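Local coordinates for oligopeptide-binding protein oppA (Lactococcus lactis, PDB 3DRF), which binds oligopeptides in a voluminous cavity that closes around them like a Venus flytrap, and serves the OppABCDF transporter as its peptide receptor, at residues 46-50 with 214-220; 69-73 with 190-194. All blocks are in the same frame, centred on the assembly; numbering follows the deposited sequence.

In the fold
Both contacts are largely buried and join loops, and contact 2 is nested along the chain inside the loop closed by contact 1. Their centres lie about 15 Å apart. Contact 1 (46-50 with 214-220) sits beside the mixed sheet that includes strands 224-230 and 234-239, and a tryptophan carries much of it. Contact 2 (69-73 with 190-194) packs against helix 116-127 and strand 87-92. It is a single beta bridge flanked by apolar side chains and two waters, whereas in contact 1 a glutamine amide and an indole N-H bond directly to threonine oxygens. They touch in several places, among them Val220 CA and Asp70 OD1, 3.6 Å apart.

Contact 1 (46-50 with 214-220); sequences KAQWL and TTTKPLV
Trp49 meets 214-220 through its backbone, its indole N-H and one ring face. Trp49 N donates to Thr214 O at 3.0 Å. At the ring edge, Trp49 NE1 donates to Thr215 O at 2.9 Å. The acceptor lies in the indole plane, but the N-H...O angle is only 132°, a clearly bent bond. Pro218 CG sits over one face of the five-membered ring of Trp49 in a CH-pi contact, 3.4 Å from its centroid and almost on the ring normal. Val220 CG1 reaches the six-membered part obliquely, 3.8 Å from Trp49 CE3. With the indole replaced by an alanine, the NE1 bond to Thr215 O is gone, and a gap is likely to open beside Pro218 and Val220.

Gln48 works on Thr214 with its amide. CG is anti to the backbone N (chi1 180°), and a bend at chi2 (42°) brings the amide back to the threonine. Gln48 NE2 donates to Thr214 OG1 at 3.0 Å, with the hydroxyl close to the amide plane. Gln48 OE1 accepts from Leu50 N at 3.0 Å, on a lone pair in the carbonyl plane. Using both ends of the amide fixes its rotation. Leu50 CD1 packs on Thr214 CG2 at 3.6 Å, the two side chains crossing at about a right angle.

A second shell holds the threonines. Thr214 OG1 is also hydrogen-bonded to Leu208 O, and Thr215 OG1 to Ser211 O. The contact joins the loop between strand 34-40 and helix 57-62 to the loop leading into strand 224-230. Phe59 of helix 57-62 meets the Trp49 ring edge-to-face. Leu200 of helix 197-200 touches Leu50 and Thr214, while Pro226 of strand 224-230 and Tyr237 of strand 234-239 border the indole.

Contact 2 (69-73 with 190-194); sequences QDGLF and FLETV
Phe73 lies against Glu192, and Leu72 against Val194. The Phe73 CG is anti to its carbonyl carbon (chi1 -53°), which turns the ring toward 190-194. Phe73 CD2 lies 3.8 Å from Glu192 CB, and Glu192 CG comes in at the ring edge. Phe73 CE2 also approaches the edge of the Phe190 ring, 4.1 Å from Phe190 CE1. The Leu72 and Val194 side chains cross at about a right angle, with CD2 of Leu72 against CG1 of Val194.

The backbones of Gly71 and Thr193 form a single beta bridge. It ties the loop between helix 57-62 and strand 74-75 to the loop between strand 170-174 and helix 197-200. Leu72 N donates to Glu192 O at 2.8 Å, and Val194 N donates weakly to Asp70 O at 3.3 Å. Thr193 chi1 (61°) sets OG1 between the backbone N and the carbonyl carbon and leaves Thr193 CG2 to pack 3.2 Å from Gln69 O.

The extended Glu192 side chain carries its carboxylate to a water that donates to OE1 and accepts from Phe73 N. Ser185 OG also bonds Glu192 OE1, and Gly186 N bonds OE2. Another water links Asp70 OD2, at 2.7 Å, to Val194 O, while Asp70 OD1 bonds Thr221 OG1. Tyr119 of helix 116-127 and Ala87 of strand 87-92 touch Leu72.

Contact 1 (46-50 with 214-220)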
ATOM      1  N   LYS A  46       8.788  11.695   2.701  1.00  9.81           N
ATOM      2  CA  LYS A  46       8.089  12.462   1.651  1.00 10.16           C
ATOM      3  C   LYS A  46       6.783  12.939   2.269  1.00  8.96           C
ATOM      4  O   LYS A  46       5.781  12.284   2.232  1.00  8.84           O
ATOM      5  CB  LYS A  46       7.818  11.596   0.423  1.00 11.73           C
ATOM      6  CG  LYS A  46       9.046  11.256  -0.321  1.00 14.92           C
ATOM      7  CD  LYS A  46       8.694  10.398  -1.504  1.00 18.87           C
ATOM      8  CE  LYS A  46       7.583  11.013  -2.447  1.00 20.92           C
ATOM      9  NZ  LYS A  46       8.026  12.220  -3.036  1.00 23.62           N
ATOM     10  N   ALA A  47       6.833  14.111   2.877  1.00  8.63           N
ATOM     11  CA  ALA A  47       5.623  14.701   3.490  1.00  8.42           C
ATOM     12  C   ALA A  47       4.583  15.018   2.407  1.00  8.18           C
ATOM     13  O   ALA A  47       4.844  15.711   1.526  1.00  9.13           O
ATOM     14  CB  ALA A  47       5.928  15.983   4.258  1.00  9.49           C
ATOM     15  N   GLN A  48       3.434  14.392   2.548  1.00  7.27           N
ATOM     16  CA  GLN A  48       2.254  14.657   1.659  1.00  7.09           C
ATOM     17  C   GLN A  48       1.011  14.346   2.469  1.00  6.76           C
ATOM     18  O   GLN A  48       0.720  13.219   2.763  1.00  8.17           O
ATOM     19  CB  GLN A  48       2.311  13.791   0.385  1.00  6.67           C
ATOM     20  CG  GLN A  48       1.085  14.040  -0.561  1.00  6.55           C
ATOM     21  CD  GLN A  48       0.742  15.542  -0.667  1.00  5.79           C
ATOM     22  OE1 GLN A  48      -0.247  15.975  -0.206  1.00  6.32           O
ATOM     23  NE2 GLN A  48       1.602  16.286  -1.335  1.00  7.09           N
ATOM     24  N   TRP A  49       0.303  15.399   2.853  1.00  6.02           N
ATOM     25  CA  TRP A  49      -0.808  15.245   3.801  1.00  5.87           C
ATOM     26  C   TRP A  49      -2.130  14.867   3.149  1.00  5.60           C
ATOM     27  O   TRP A  49      -3.062  14.514   3.807  1.00  5.94           O
ATOM     28  CB  TRP A  49      -0.941  16.559   4.646  1.00  5.98           C
ATOM     29  CG  TRP A  49       0.301  16.747   5.574  1.00  6.06           C
ATOM     30  CD1 TRP A  49       1.447  17.376   5.262  1.00  6.80           C
ATOM     31  CD2 TRP A  49       0.461  16.216   6.895  1.00  5.95           C
ATOM     32  NE1 TRP A  49       2.313  17.298   6.331  1.00  6.61           N
ATOM     33  CE2 TRP A  49       1.725  16.602   7.346  1.00  6.59           C
ATOM     34  CE3 TRP A  49      -0.372  15.462   7.763  1.00  6.66           C
ATOM     35  CZ2 TRP A  49       2.208  16.277   8.636  1.00  6.81           C
ATOM     36  CZ3 TRP A  49       0.127  15.110   9.022  1.00  6.87           C
ATOM     37  CH2 TRP A  49       1.418  15.524   9.440  1.00  7.52           C
ATOM     38  N   LEU A  50      -2.149  14.927   1.822  1.00  5.74           N
ATOM     39  CA  LEU A  50      -3.346  14.497   1.043  1.00  5.64           C
ATOM     40  C   LEU A  50      -3.186  13.046   0.615  1.00  5.65           C
ATOM     41  O   LEU A  50      -2.284  12.692  -0.055  1.00  5.84           O
ATOM     42  CB  LEU A  50      -3.534  15.371  -0.225  1.00  5.98           C
ATOM     43  CG  LEU A  50      -3.719  16.892  -0.018  1.00  6.85           C
ATOM     44  CD1 LEU A  50      -4.016  17.546  -1.365  1.00  7.77           C
ATOM     45  CD2 LEU A  50      -4.872  17.210   1.013  1.00  9.42           C
ATOM     46  N   THR A 214       0.512  21.374   1.326  1.00  6.38           N
ATOM     47  CA  THR A 214       0.267  19.912   1.452  1.00  6.28           C
ATOM     48  C   THR A 214       1.481  19.167   1.985  1.00  6.63           C
ATOM     49  O   THR A 214       1.477  17.994   2.010  1.00  6.92           O
ATOM     50  CB  THR A 214      -0.137  19.256   0.087  1.00  6.52           C
ATOM     51  OG1 THR A 214       1.003  19.226  -0.794  1.00  6.85           O
ATOM     52  CG2 THR A 214      -1.409  19.963  -0.553  1.00  6.64           C
ATOM     53  N   THR A 215       2.506  19.893   2.406  1.00  7.13           N
ATOM     54  CA  THR A 215       3.832  19.281   2.774  1.00  7.72           C
ATOM     55  C   THR A 215       4.297  19.785   4.151  1.00  7.83           C
ATOM     56  O   THR A 215       4.246  19.067   5.094  1.00  8.84           O
ATOM     57  CB  THR A 215       4.884  19.532   1.655  1.00  7.67           C
ATOM     58  OG1 THR A 215       5.008  20.947   1.426  1.00  7.74           O
ATOM     59  CG2 THR A 215       4.427  18.898   0.310  1.00  8.52           C
ATOM     60  N   THR A 216       4.711  21.040   4.230  1.00  8.20           N
ATOM     61  CA  THR A 216       5.260  21.630   5.476  1.00  9.40           C
ATOM     62  C   THR A 216       4.247  22.394   6.284  1.00  9.31           C
ATOM     63  O   THR A 216       4.425  22.529   7.454  1.00 10.16           O
ATOM     64  CB  THR A 216       6.424  22.560   5.141  1.00  9.91           C
ATOM     65  OG1 THR A 216       6.000  23.435   4.105  1.00 10.92           O
ATOM     66  CG2 THR A 216       7.665  21.731   4.658  1.00 11.32           C
ATOM     67  N   LYS A 217       3.160  22.803   5.670  1.00  9.11           N
ATOM     68  CA  LYS A 217       2.201  23.741   6.284  1.00  9.58           C
ATOM     69  C   LYS A 217       0.746  23.354   5.936  1.00  8.03           C
ATOM     70  O   LYS A 217       0.045  24.115   5.395  1.00  8.16           O
ATOM     71  CB  LYS A 217       2.457  25.210   5.785  1.00 11.27           C
ATOM     72  CG  LYS A 217       3.812  25.846   6.285  1.00 15.39           C
ATOM     73  CD  LYS A 217       3.897  27.363   5.946  1.00 20.95           C
ATOM     74  CE  LYS A 217       4.019  27.819   4.419  1.00 24.35           C
ATOM     75  NZ  LYS A 217       4.221  29.299   4.014  1.00 27.16           N
ATOM     76  N   PRO A 218       0.377  22.098   6.263  1.00  7.51           N
ATOM     77  CA  PRO A 218      -0.979  21.631   5.953  1.00  7.31           C
ATOM     78  C   PRO A 218      -2.023  22.044   6.983  1.00  7.46           C
ATOM     79  O   PRO A 218      -1.642  22.487   8.011  1.00  8.07           O
ATOM     80  CB  PRO A 218      -0.794  20.099   5.979  1.00  7.03           C
ATOM     81  CG  PRO A 218       0.179  19.904   7.184  1.00  7.42           C
ATOM     82  CD  PRO A 218       1.149  21.088   7.038  1.00  7.89           C
ATOM     83  N   LEU A 219      -3.299  21.914   6.683  1.00  6.81           N
ATOM     84  CA  LEU A 219      -4.345  21.748   7.691  1.00  6.49           C
ATOM     85  C   LEU A 219      -4.676  20.262   7.876  1.00  6.32           C
ATOM     86  O   LEU A 219      -4.657  19.486   6.937  1.00  6.88           O
ATOM     87  CB  LEU A 219      -5.646  22.502   7.312  1.00  6.87           C
ATOM     88  CG  LEU A 219      -5.485  24.008   7.027  1.00  7.82           C
ATOM     89  CD1 LEU A 219      -6.875  24.664   6.795  1.00  8.91           C
ATOM     90  CD2 LEU A 219      -4.756  24.696   8.220  1.00  9.17           C
ATOM     91  N   VAL A 220      -5.009  19.913   9.116  1.00  6.25           N
ATOM     92  CA  VAL A 220      -5.382  18.532   9.464  1.00  6.46           C
ATOM     93  C   VAL A 220      -6.579  18.543  10.394  1.00  6.50           C
ATOM     94  O   VAL A 220      -7.050  19.550  10.849  1.00  6.81           O
ATOM     95  CB  VAL A 220      -4.217  17.747  10.097  1.00  6.76           C
ATOM     96  CG1 VAL A 220      -2.976  17.800   9.179  1.00  7.71           C
ATOM     97  CG2 VAL A 220      -3.869  18.332  11.512  1.00  7.49           C
TER

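Contact 2 (69-73 with 190-194)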
ATOM      1  N   GLN A  69      -3.802  11.227   7.488  1.00  6.93           N
ATOM      2  CA  GLN A  69      -4.243  11.910   6.220  1.00  6.30           C
ATOM      3  C   GLN A  69      -5.779  12.065   6.193  1.00  6.56           C
ATOM      4  O   GLN A  69      -6.418  11.927   5.212  1.00  6.02           O
ATOM      5  CB  GLN A  69      -3.646  11.195   4.986  1.00  6.77           C
ATOM      6  CG  GLN A  69      -2.129  11.202   5.024  1.00  7.37           C
ATOM      7  CD  GLN A  69      -1.490  10.210   4.051  1.00  7.52           C
ATOM      8  OE1 GLN A  69      -0.576  10.538   3.351  1.00 10.89           O
ATOM      9  NE2 GLN A  69      -2.029   9.028   4.004  1.00  7.67           N
ATOM     10  N   ASP A  70      -6.281  12.425   7.363  1.00  6.13           N
ATOM     11  CA  ASP A  70      -7.654  12.889   7.583  1.00  6.62           C
ATOM     12  C   ASP A  70      -8.743  11.850   7.238  1.00  6.59           C
ATOM     13  O   ASP A  70      -9.723  12.092   6.618  1.00  6.54           O
ATOM     14  CB  ASP A  70      -7.859  14.278   6.932  1.00  7.09           C
ATOM     15  CG  ASP A  70      -6.904  15.304   7.529  1.00  6.98           C
ATOM     16  OD1 ASP A  70      -6.759  15.256   8.758  1.00  7.44           O
ATOM     17  OD2 ASP A  70      -6.350  16.059   6.791  1.00  7.26           O
ATOM     18  N   GLY A  71      -8.466  10.673   7.754  1.00  7.21           N
ATOM     19  CA  GLY A  71      -9.435   9.589   7.759  1.00  6.86           C
ATOM     20  C   GLY A  71     -10.672   9.931   8.572  1.00  6.79           C
ATOM     21  O   GLY A  71     -10.581  10.607   9.597  1.00  8.02           O
ATOM     22  N   LEU A  72     -11.830   9.478   8.101  1.00  6.95           N
ATOM     23  CA  LEU A  72     -13.129   9.875   8.676  1.00  6.59           C
ATOM     24  C   LEU A  72     -13.815   8.868   9.608  1.00  6.88           C
ATOM     25  O   LEU A  72     -14.534   9.263  10.450  1.00  8.00           O
ATOM     26  CB  LEU A  72     -14.124  10.182   7.529  1.00  6.58           C
ATOM     27  CG  LEU A  72     -13.845  11.455   6.742  1.00  6.82           C
ATOM     28  CD1 LEU A  72     -14.828  11.525   5.611  1.00  8.95           C
ATOM     29  CD2 LEU A  72     -13.950  12.738   7.684  1.00  7.72           C
ATOM     30  N   PHE A  73     -13.612   7.582   9.343  1.00  7.22           N
ATOM     31  CA  PHE A  73     -14.493   6.551   9.954  1.00  7.77           C
ATOM     32  C   PHE A  73     -13.796   5.694  11.002  1.00  8.20           C
ATOM     33  O   PHE A  73     -12.674   5.314  10.859  1.00  9.85           O
ATOM     34  CB  PHE A  73     -15.052   5.645   8.853  1.00  8.12           C
ATOM     35  CG  PHE A  73     -15.737   6.397   7.728  1.00  7.30           C
ATOM     36  CD1 PHE A  73     -16.853   7.165   7.990  1.00  8.08           C
ATOM     37  CD2 PHE A  73     -15.255   6.312   6.433  1.00  6.81           C
ATOM     38  CE1 PHE A  73     -17.495   7.902   6.967  1.00  8.19           C
ATOM     39  CE2 PHE A  73     -15.886   7.047   5.385  1.00  7.11           C
ATOM     40  CZ  PHE A  73     -17.009   7.856   5.661  1.00  7.48           C
ATOM     41  N   PHE A 190     -15.709   3.684  -2.152  1.00  5.68           N
ATOM     42  CA  PHE A 190     -15.887   5.087  -1.721  1.00  5.88           C
ATOM     43  C   PHE A 190     -14.703   5.406  -0.831  1.00  5.92           C
ATOM     44  O   PHE A 190     -14.152   4.574  -0.187  1.00  6.41           O
ATOM     45  CB  PHE A 190     -17.250   5.385  -1.080  1.00  6.35           C
ATOM     46  CG  PHE A 190     -17.533   4.618   0.199  1.00  5.81           C
ATOM     47  CD1 PHE A 190     -17.165   5.136   1.451  1.00  7.10           C
ATOM     48  CD2 PHE A 190     -18.207   3.375   0.150  1.00  6.84           C
ATOM     49  CE1 PHE A 190     -17.462   4.414   2.628  1.00  8.06           C
ATOM     50  CE2 PHE A 190     -18.478   2.683   1.312  1.00  7.10           C
ATOM     51  CZ  PHE A 190     -18.145   3.177   2.533  1.00  7.41           C
ATOM     52  N   LEU A 191     -14.308   6.656  -0.878  1.00  5.54           N
ATOM     53  CA  LEU A 191     -13.101   7.132  -0.178  1.00  5.19           C
ATOM     54  C   LEU A 191     -13.452   7.563   1.249  1.00  5.13           C
ATOM     55  O   LEU A 191     -14.590   7.755   1.588  1.00  5.98           O
ATOM     56  CB  LEU A 191     -12.419   8.292  -0.987  1.00  5.23           C
ATOM     57  CG  LEU A 191     -12.024   7.906  -2.451  1.00  5.37           C
ATOM     58  CD1 LEU A 191     -11.477   9.118  -3.245  1.00  7.37           C
ATOM     59  CD2 LEU A 191     -10.989   6.697  -2.443  1.00  7.45           C
ATOM     60  N   GLU A 192     -12.407   7.765   2.042  1.00  5.13           N
ATOM     61  CA  GLU A 192     -12.594   7.890   3.497  1.00  5.66           C
ATOM     62  C   GLU A 192     -11.847   9.036   4.107  1.00  5.78           C
ATOM     63  O   GLU A 192     -11.685   9.069   5.287  1.00  6.72           O
ATOM     64  CB  GLU A 192     -12.178   6.557   4.202  1.00  5.84           C
ATOM     65  CG  GLU A 192     -12.869   5.288   3.625  1.00  6.32           C
ATOM     66  CD  GLU A 192     -12.503   4.015   4.359  1.00  6.93           C
ATOM     67  OE1 GLU A 192     -12.277   4.031   5.563  1.00  7.58           O
ATOM     68  OE2 GLU A 192     -12.481   3.018   3.698  1.00  7.44           O
ATOM     69  N   THR A 193     -11.384   9.973   3.284  1.00  5.38           N
ATOM     70  CA  THR A 193     -10.643  11.153   3.769  1.00  5.61           C
ATOM     71  C   THR A 193     -11.255  12.436   3.210  1.00  5.73           C
ATOM     72  O   THR A 193     -11.967  12.401   2.269  1.00  5.71           O
ATOM     73  CB  THR A 193      -9.136  11.069   3.349  1.00  5.73           C
ATOM     74  OG1 THR A 193      -9.040  11.050   1.914  1.00  6.21           O
ATOM     75  CG2 THR A 193      -8.470   9.781   3.898  1.00  6.38           C
ATOM     76  N   VAL A 194     -10.915  13.537   3.870  1.00  5.79           N
ATOM     77  CA  VAL A 194     -11.239  14.911   3.428  1.00  6.04           C
ATOM     78  C   VAL A 194      -9.959  15.695   3.086  1.00  5.73           C
ATOM     79  O   VAL A 194      -8.920  15.416   3.537  1.00  5.93           O
ATOM     80  CB  VAL A 194     -12.038  15.687   4.548  1.00  6.38           C
ATOM     81  CG1 VAL A 194     -13.494  15.220   4.584  1.00  6.31           C
ATOM     82  CG2 VAL A 194     -11.389  15.548   5.944  1.00  6.15           C
TER
HETATM   83  O   HOH W   1      -6.285  16.129   4.081  1.00  6.62           O
HETATM   84  O   HOH W   2     -11.680   5.936   7.618  1.00  8.82           O